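Long-range contact in abietadiene synthase, chloroplastic (Abies grandis, PDB 3S9V), which belongs to the terpene synthases, as a large, mainly helical plant enzyme of the chloroplast with a metal-binding helical domain: residues E589-I602 / V645-T657. Numbering follows the deposited sequence.
Sequences EGRERQGRDVLGYI and VLISALFTGEVLT
Gln594 and Tyr601 bind the backbone of 645-657 in the helical metal-binding domain of this terpene synthase. The contact joins two helix connections of that all-helical fold. One is the turn between helices 570-594 and 599-621. The other is the loop leaving helix 641-648. The Gln594 amide uses both of its ends. Gln594 OE1 accepts from Leu656 N at 2.8 Å, in the carbonyl plane and on a lone pair, through a nearly straight N-H...O bond. Gln594 NE2 donates to Leu650 O, also at 2.8 Å. This second bond is more bent, and the donor is tilted from the carbonyl plane of Leu650. A fold in the glutamine chain at chi2 (-54°) brings the amide between these two backbone groups, and bonds at both ends fix its flip. Each of the two acceptors also receives a water hydrogen. One water donates to Leu650 O and accepts from Gly653 N and Arg593 NE. The other donates to Gln594 OE1 and Leu656 O, and so bridges side chain and backbone. Arg593 lays its CD against Phe651 CD2 at 3.7 Å, and the guanidinium and ring planes stand 64° apart. The Phe651 ring also reaches the backbone of helix 570-594, with CZ 3.6 Å from Gly590 CA. That glycine has no side chain to keep the ring off. Leu650 CD2 packs against the Tyr601 ring, Val598 CB and Ile602 CG1. Ile602 and Ile647 both rest on Phe583 of helix 570-594. Glu589 turns its carboxylate to a salt bridge with Lys522, and Thr652 OG1 forms a hydrogen bond with Tyr743 OH of helix 741-757. With CG of Tyr601 anti to its own N (chi1 173°), the phenol reaches helix 641-648, where OH donates to Leu646 O at 2.6 Å, and that oxygen lies at the ring edge.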
ATOM      1  N   GLU A 589       8.877 -29.289 -23.418  1.00 25.80           N
ATOM      2  CA  GLU A 589       7.691 -28.818 -22.720  1.00 28.78           C
ATOM      3  C   GLU A 589       7.227 -27.487 -23.306  1.00 28.79           C
ATOM      4  O   GLU A 589       6.030 -27.207 -23.368  1.00 30.19           O
ATOM      5  CB  GLU A 589       7.978 -28.651 -21.235  1.00 35.82           C
ATOM      6  CG  GLU A 589       8.212 -29.949 -20.499  1.00 48.73           C
ATOM      7  CD  GLU A 589       8.282 -29.744 -18.996  1.00 63.59           C
ATOM      8  OE1 GLU A 589       9.218 -29.056 -18.528  1.00 65.04           O
ATOM      9  OE2 GLU A 589       7.393 -30.262 -18.285  1.00 69.66           O
ATOM     10  N   GLY A 590       8.186 -26.673 -23.739  1.00 25.63           N
ATOM     11  CA  GLY A 590       7.853 -25.394 -24.332  1.00 25.08           C
ATOM     12  C   GLY A 590       7.167 -25.566 -25.673  1.00 25.94           C
ATOM     13  O   GLY A 590       6.247 -24.818 -26.014  1.00 23.51           O
ATOM     14  N   ARG A 591       7.613 -26.551 -26.446  1.00 26.76           N
ATOM     15  CA  ARG A 591       7.009 -26.803 -27.751  1.00 34.45           C
ATOM     16  C   ARG A 591       5.551 -27.245 -27.585  1.00 35.37           C
ATOM     17  O   ARG A 591       4.686 -26.903 -28.391  1.00 36.06           O
ATOM     18  CB  ARG A 591       7.792 -27.883 -28.504  1.00 36.83           C
ATOM     19  CG  ARG A 591       7.143 -28.286 -29.812  1.00 48.42           C
ATOM     20  CD  ARG A 591       8.009 -29.239 -30.633  1.00 60.48           C
ATOM     21  NE  ARG A 591       8.314 -30.501 -29.956  1.00 62.14           N
ATOM     22  CZ  ARG A 591       9.420 -30.732 -29.252  1.00 66.95           C
ATOM     23  NH1 ARG A 591       9.605 -31.913 -28.676  1.00 68.60           N
ATOM     24  NH2 ARG A 591      10.347 -29.789 -29.128  1.00 67.35           N
ATOM     25  N   GLU A 592       5.285 -27.997 -26.526  1.00 35.90           N
ATOM     26  CA  GLU A 592       3.937 -28.484 -26.271  1.00 41.53           C
ATOM     27  C   GLU A 592       2.987 -27.399 -25.766  1.00 41.71           C
ATOM     28  O   GLU A 592       1.789 -27.443 -26.044  1.00 42.73           O
ATOM     29  CB  GLU A 592       4.000 -29.644 -25.279  1.00 41.61           C
ATOM     30  CG  GLU A 592       4.856 -30.792 -25.793  1.00 49.13           C
ATOM     31  CD  GLU A 592       5.209 -31.799 -24.720  1.00 53.48           C
ATOM     32  OE1 GLU A 592       6.037 -32.694 -25.005  1.00 54.46           O
ATOM     33  OE2 GLU A 592       4.663 -31.699 -23.598  1.00 58.86           O
ATOM     34  N   ARG A 593       3.520 -26.423 -25.035  1.00 40.01           N
ATOM     35  CA  ARG A 593       2.698 -25.341 -24.498  1.00 37.37           C
ATOM     36  C   ARG A 593       2.583 -24.161 -25.463  1.00 36.38           C
ATOM     37  O   ARG A 593       1.756 -23.275 -25.266  1.00 36.84           O
ATOM     38  CB  ARG A 593       3.268 -24.869 -23.153  1.00 32.58           C
ATOM     39  CG  ARG A 593       3.427 -25.999 -22.140  1.00 37.24           C
ATOM     40  CD  ARG A 593       3.995 -25.536 -20.805  1.00 37.22           C
ATOM     41  NE  ARG A 593       3.097 -24.619 -20.106  1.00 47.12           N
ATOM     42  CZ  ARG A 593       2.838 -24.679 -18.803  1.00 48.60           C
ATOM     43  NH1 ARG A 593       2.011 -23.803 -18.244  1.00 51.11           N
ATOM     44  NH2 ARG A 593       3.395 -25.623 -18.056  1.00 45.96           N
ATOM     45  N   GLN A 594       3.399 -24.160 -26.511  1.00 33.75           N
ATOM     46  CA  GLN A 594       3.381 -23.079 -27.487  1.00 32.48           C
ATOM     47  C   GLN A 594       2.801 -23.474 -28.841  1.00 35.28           C
ATOM     48  O   GLN A 594       2.495 -22.615 -29.665  1.00 37.28           O
ATOM     49  CB  GLN A 594       4.795 -22.530 -27.691  1.00 33.06           C
ATOM     50  CG  GLN A 594       5.346 -21.768 -26.502  1.00 25.95           C
ATOM     51  CD  GLN A 594       4.426 -20.646 -26.063  1.00 25.95           C
ATOM     52  OE1 GLN A 594       3.883 -19.911 -26.891  1.00 26.47           O
ATOM     53  NE2 GLN A 594       4.251 -20.504 -24.757  1.00 22.45           N
ATOM     54  N   GLY A 595       2.662 -24.771 -29.078  1.00 37.25           N
ATOM     55  CA  GLY A 595       2.109 -25.217 -30.342  1.00 37.12           C
ATOM     56  C   GLY A 595       3.070 -25.110 -31.511  1.00 40.02           C
ATOM     57  O   GLY A 595       2.656 -25.190 -32.666  1.00 42.95           O
ATOM     58  N   ARG A 596       4.353 -24.922 -31.219  1.00 40.96           N
ATOM     59  CA  ARG A 596       5.374 -24.828 -32.261  1.00 41.84           C
ATOM     60  C   ARG A 596       6.739 -25.092 -31.634  1.00 41.42           C
ATOM     61  O   ARG A 596       6.873 -25.082 -30.412  1.00 38.94           O
ATOM     62  CB  ARG A 596       5.361 -23.439 -32.918  1.00 43.57           C
ATOM     63  CG  ARG A 596       5.724 -22.290 -31.985  1.00 47.22           C
ATOM     64  CD  ARG A 596       5.783 -20.963 -32.726  1.00 50.41           C
ATOM     65  NE  ARG A 596       5.919 -19.835 -31.807  1.00 59.20           N
ATOM     66  CZ  ARG A 596       7.010 -19.568 -31.094  1.00 67.35           C
ATOM     67  NH1 ARG A 596       8.081 -20.347 -31.193  1.00 71.44           N
ATOM     68  NH2 ARG A 596       7.028 -18.522 -30.274  1.00 66.97           N
ATOM     69  N   ASP A 597       7.750 -25.340 -32.460  1.00 43.58           N
ATOM     70  CA  ASP A 597       9.085 -25.593 -31.930  1.00 43.20           C
ATOM     71  C   ASP A 597       9.671 -24.299 -31.357  1.00 40.78           C
ATOM     72  O   ASP A 597       9.577 -23.227 -31.965  1.00 36.32           O
ATOM     73  CB  ASP A 597      10.007 -26.157 -33.010  1.00 44.20           C
ATOM     74  CG  ASP A 597      11.345 -26.598 -32.450  1.00 56.95           C
ATOM     75  OD1 ASP A 597      11.353 -27.392 -31.483  1.00 55.88           O
ATOM     76  OD2 ASP A 597      12.388 -26.150 -32.970  1.00 68.38           O
ATOM     77  N   VAL A 598      10.274 -24.415 -30.179  1.00 38.15           N
ATOM     78  CA  VAL A 598      10.846 -23.269 -29.497  1.00 33.50           C
ATOM     79  C   VAL A 598      12.346 -23.379 -29.275  1.00 33.03           C
ATOM     80  O   VAL A 598      12.924 -22.577 -28.540  1.00 33.00           O
ATOM     81  CB  VAL A 598      10.176 -23.083 -28.142  1.00 30.70           C
ATOM     82  CG1 VAL A 598       8.684 -22.897 -28.332  1.00 25.13           C
ATOM     83  CG2 VAL A 598      10.447 -24.288 -27.272  1.00 30.14           C
ATOM     84  N   LEU A 599      12.975 -24.371 -29.900  1.00 27.47           N
ATOM     85  CA  LEU A 599      14.410 -24.550 -29.744  1.00 27.31           C
ATOM     86  C   LEU A 599      15.182 -23.401 -30.392  1.00 25.32           C
ATOM     87  O   LEU A 599      16.160 -22.910 -29.831  1.00 26.70           O
ATOM     88  CB  LEU A 599      14.848 -25.894 -30.338  1.00 33.43           C
ATOM     89  CG  LEU A 599      16.311 -26.302 -30.133  1.00 30.96           C
ATOM     90  CD1 LEU A 599      16.709 -26.181 -28.674  1.00 27.40           C
ATOM     91  CD2 LEU A 599      16.495 -27.725 -30.608  1.00 38.85           C
ATOM     92  N   GLY A 600      14.741 -22.969 -31.567  1.00 22.64           N
ATOM     93  CA  GLY A 600      15.412 -21.873 -32.237  1.00 25.28           C
ATOM     94  C   GLY A 600      15.355 -20.618 -31.381  1.00 25.58           C
ATOM     95  O   GLY A 600      16.332 -19.871 -31.275  1.00 25.78           O
ATOM     96  N   TYR A 601      14.194 -20.402 -30.771  1.00 21.11           N
ATOM     97  CA  TYR A 601      13.937 -19.258 -29.902  1.00 21.67           C
ATOM     98  C   TYR A 601      14.883 -19.283 -28.699  1.00 24.87           C
ATOM     99  O   TYR A 601      15.548 -18.287 -28.383  1.00 24.59           O
ATOM    100  CB  TYR A 601      12.480 -19.310 -29.435  1.00 10.84           C
ATOM    101  CG  TYR A 601      12.094 -18.286 -28.394  1.00 26.95           C
ATOM    102  CD1 TYR A 601      11.715 -16.993 -28.757  1.00 29.42           C
ATOM    103  CD2 TYR A 601      12.092 -18.613 -27.043  1.00 21.96           C
ATOM    104  CE1 TYR A 601      11.343 -16.054 -27.795  1.00 29.34           C
ATOM    105  CE2 TYR A 601      11.726 -17.683 -26.078  1.00 23.68           C
ATOM    106  CZ  TYR A 601      11.351 -16.406 -26.458  1.00 28.39           C
ATOM    107  OH  TYR A 601      10.986 -15.490 -25.496  1.00 32.04           O
ATOM    108  N   ILE A 602      14.936 -20.435 -28.043  1.00 24.38           N
ATOM    109  CA  ILE A 602      15.787 -20.634 -26.882  1.00 22.32           C
ATOM    110  C   ILE A 602      17.261 -20.462 -27.241  1.00 22.61           C
ATOM    111  O   ILE A 602      18.043 -19.925 -26.446  1.00 26.38           O
ATOM    112  CB  ILE A 602      15.543 -22.034 -26.273  1.00 18.66           C
ATOM    113  CG1 ILE A 602      14.128 -22.085 -25.694  1.00 20.43           C
ATOM    114  CG2 ILE A 602      16.554 -22.339 -25.176  1.00 19.80           C
ATOM    115  CD1 ILE A 602      13.825 -23.348 -24.920  1.00 19.97           C
ATOM    116  N   VAL A 645      13.742 -13.902 -18.238  1.00 16.55           N
ATOM    117  CA  VAL A 645      12.395 -13.516 -18.634  1.00 16.77           C
ATOM    118  C   VAL A 645      11.936 -14.144 -19.948  1.00 19.01           C
ATOM    119  O   VAL A 645      10.860 -14.733 -20.020  1.00 24.12           O
ATOM    120  CB  VAL A 645      12.278 -11.982 -18.769  1.00 15.87           C
ATOM    121  CG1 VAL A 645      10.952 -11.611 -19.421  1.00 16.53           C
ATOM    122  CG2 VAL A 645      12.381 -11.339 -17.393  1.00 20.42           C
ATOM    123  N   LEU A 646      12.753 -14.021 -20.985  1.00 17.20           N
ATOM    124  CA  LEU A 646      12.387 -14.543 -22.289  1.00 18.83           C
ATOM    125  C   LEU A 646      12.136 -16.051 -22.323  1.00 19.32           C
ATOM    126  O   LEU A 646      11.293 -16.529 -23.086  1.00 20.40           O
ATOM    127  CB  LEU A 646      13.443 -14.135 -23.311  1.00 13.45           C
ATOM    128  CG  LEU A 646      13.496 -12.610 -23.510  1.00 19.55           C
ATOM    129  CD1 LEU A 646      14.616 -12.237 -24.472  1.00 15.45           C
ATOM    130  CD2 LEU A 646      12.160 -12.111 -24.040  1.00 12.55           C
ATOM    131  N   ILE A 647      12.845 -16.806 -21.498  1.00 18.43           N
ATOM    132  CA  ILE A 647      12.613 -18.239 -21.480  1.00 19.57           C
ATOM    133  C   ILE A 647      11.414 -18.575 -20.583  1.00 19.67           C
ATOM    134  O   ILE A 647      10.594 -19.421 -20.935  1.00 20.41           O
ATOM    135  CB  ILE A 647      13.884 -18.989 -21.050  1.00 23.82           C
ATOM    136  CG1 ILE A 647      15.001 -18.670 -22.058  1.00 18.40           C
ATOM    137  CG2 ILE A 647      13.616 -20.488 -20.994  1.00 25.31           C
ATOM    138  CD1 ILE A 647      16.266 -19.451 -21.873  1.00 26.39           C
ATOM    139  N   SER A 648      11.287 -17.889 -19.447  1.00 17.00           N
ATOM    140  CA  SER A 648      10.157 -18.116 -18.544  1.00 20.63           C
ATOM    141  C   SER A 648       8.809 -17.740 -19.196  1.00 23.07           C
ATOM    142  O   SER A 648       7.784 -18.366 -18.919  1.00 19.65           O
ATOM    143  CB  SER A 648      10.326 -17.290 -17.265  1.00 24.93           C
ATOM    144  OG  SER A 648      11.466 -17.690 -16.530  1.00 37.83           O
ATOM    145  N   ALA A 649       8.824 -16.715 -20.053  1.00 19.17           N
ATOM    146  CA  ALA A 649       7.626 -16.228 -20.738  1.00 20.51           C
ATOM    147  C   ALA A 649       6.938 -17.265 -21.630  1.00 23.81           C
ATOM    148  O   ALA A 649       5.843 -17.024 -22.137  1.00 22.61           O
ATOM    149  CB  ALA A 649       7.974 -14.990 -21.567  1.00 16.00           C
ATOM    150  N   LEU A 650       7.587 -18.404 -21.841  1.00 25.36           N
ATOM    151  CA  LEU A 650       7.010 -19.471 -22.654  1.00 25.74           C
ATOM    152  C   LEU A 650       6.129 -20.368 -21.792  1.00 25.56           C
ATOM    153  O   LEU A 650       5.382 -21.190 -22.311  1.00 25.40           O
ATOM    154  CB  LEU A 650       8.113 -20.342 -23.261  1.00 25.19           C
ATOM    155  CG  LEU A 650       8.887 -19.917 -24.506  1.00 22.17           C
ATOM    156  CD1 LEU A 650       9.155 -18.437 -24.494  1.00 29.19           C
ATOM    157  CD2 LEU A 650      10.181 -20.715 -24.548  1.00 18.56           C
ATOM    158  N   PHE A 651       6.209 -20.205 -20.477  1.00 25.91           N
ATOM    159  CA  PHE A 651       5.452 -21.067 -19.576  1.00 28.04           C
ATOM    160  C   PHE A 651       4.438 -20.405 -18.647  1.00 25.40           C
ATOM    161  O   PHE A 651       4.256 -20.841 -17.512  1.00 26.71           O
ATOM    162  CB  PHE A 651       6.436 -21.907 -18.754  1.00 24.92           C
ATOM    163  CG  PHE A 651       7.407 -22.688 -19.596  1.00 27.58           C
ATOM    164  CD1 PHE A 651       8.509 -22.062 -20.173  1.00 23.30           C
ATOM    165  CD2 PHE A 651       7.196 -24.043 -19.847  1.00 27.94           C
ATOM    166  CE1 PHE A 651       9.387 -22.772 -20.988  1.00 30.02           C
ATOM    167  CE2 PHE A 651       8.065 -24.764 -20.659  1.00 26.06           C
ATOM    168  CZ  PHE A 651       9.165 -24.129 -21.233  1.00 28.22           C
ATOM    169  N   THR A 652       3.751 -19.383 -19.142  1.00 26.01           N
ATOM    170  CA  THR A 652       2.753 -18.667 -18.345  1.00 30.29           C
ATOM    171  C   THR A 652       1.388 -19.360 -18.315  1.00 31.77           C
ATOM    172  O   THR A 652       0.610 -19.183 -17.378  1.00 29.00           O
ATOM    173  CB  THR A 652       2.549 -17.251 -18.887  1.00 27.10           C
ATOM    174  OG1 THR A 652       2.122 -17.330 -20.250  1.00 20.59           O
ATOM    175  CG2 THR A 652       3.858 -16.453 -18.810  1.00 22.70           C
ATOM    176  N   GLY A 653       1.102 -20.150 -19.344  1.00 35.09           N
ATOM    177  CA  GLY A 653      -0.174 -20.837 -19.403  1.00 37.50           C
ATOM    178  C   GLY A 653      -0.948 -20.424 -20.636  1.00 39.82           C
ATOM    179  O   GLY A 653      -2.002 -20.982 -20.932  1.00 41.00           O
ATOM    180  N   GLU A 654      -0.417 -19.435 -21.351  1.00 41.34           N
ATOM    181  CA  GLU A 654      -1.032 -18.937 -22.575  1.00 41.45           C
ATOM    182  C   GLU A 654       0.009 -18.887 -23.683  1.00 40.10           C
ATOM    183  O   GLU A 654       1.186 -18.644 -23.426  1.00 39.83           O
ATOM    184  CB  GLU A 654      -1.601 -17.535 -22.364  1.00 46.88           C
ATOM    185  CG  GLU A 654      -2.762 -17.478 -21.389  1.00 62.19           C
ATOM    186  CD  GLU A 654      -3.880 -18.437 -21.759  1.00 70.28           C
ATOM    187  OE1 GLU A 654      -4.305 -18.432 -22.936  1.00 70.58           O
ATOM    188  OE2 GLU A 654      -4.337 -19.190 -20.871  1.00 75.22           O
ATOM    189  N   VAL A 655      -0.426 -19.119 -24.915  1.00 38.34           N
ATOM    190  CA  VAL A 655       0.481 -19.083 -26.051  1.00 37.41           C
ATOM    191  C   VAL A 655       1.102 -17.690 -26.161  1.00 36.81           C
ATOM    192  O   VAL A 655       0.397 -16.682 -26.095  1.00 35.60           O
ATOM    193  CB  VAL A 655      -0.267 -19.413 -27.364  1.00 36.60           C
ATOM    194  CG1 VAL A 655       0.656 -19.231 -28.556  1.00 35.50           C
ATOM    195  CG2 VAL A 655      -0.784 -20.847 -27.319  1.00 34.97           C
ATOM    196  N   LEU A 656       2.422 -17.638 -26.310  1.00 34.45           N
ATOM    197  CA  LEU A 656       3.123 -16.365 -26.442  1.00 33.97           C
ATOM    198  C   LEU A 656       3.142 -15.974 -27.909  1.00 35.07           C
ATOM    199  O   LEU A 656       3.945 -16.494 -28.683  1.00 36.77           O
ATOM    200  CB  LEU A 656       4.562 -16.481 -25.934  1.00 31.61           C
ATOM    201  CG  LEU A 656       5.437 -15.230 -26.111  1.00 32.72           C
ATOM    202  CD1 LEU A 656       4.817 -14.058 -25.356  1.00 26.12           C
ATOM    203  CD2 LEU A 656       6.851 -15.510 -25.609  1.00 25.45           C
ATOM    204  N   THR A 657       2.256 -15.060 -28.289  1.00 35.14           N
ATOM    205  CA  THR A 657       2.170 -14.604 -29.674  1.00 38.35           C
ATOM    206  C   THR A 657       3.329 -13.675 -30.041  1.00 37.86           C
ATOM    207  O   THR A 657       3.975 -13.102 -29.161  1.00 36.17           O
ATOM    208  CB  THR A 657       0.841 -13.865 -29.923  1.00 39.67           C
ATOM    209  OG1 THR A 657       0.827 -12.637 -29.184  1.00 34.87           O
ATOM    210  CG2 THR A 657      -0.329 -14.730 -29.467  1.00 37.91           C
TER
HETATM  211  O   HOH W   1       2.805 -21.642 -21.441  1.00 17.84           O
HETATM  212  O   HOH W   2       4.317 -19.480 -29.602  1.00 53.65           O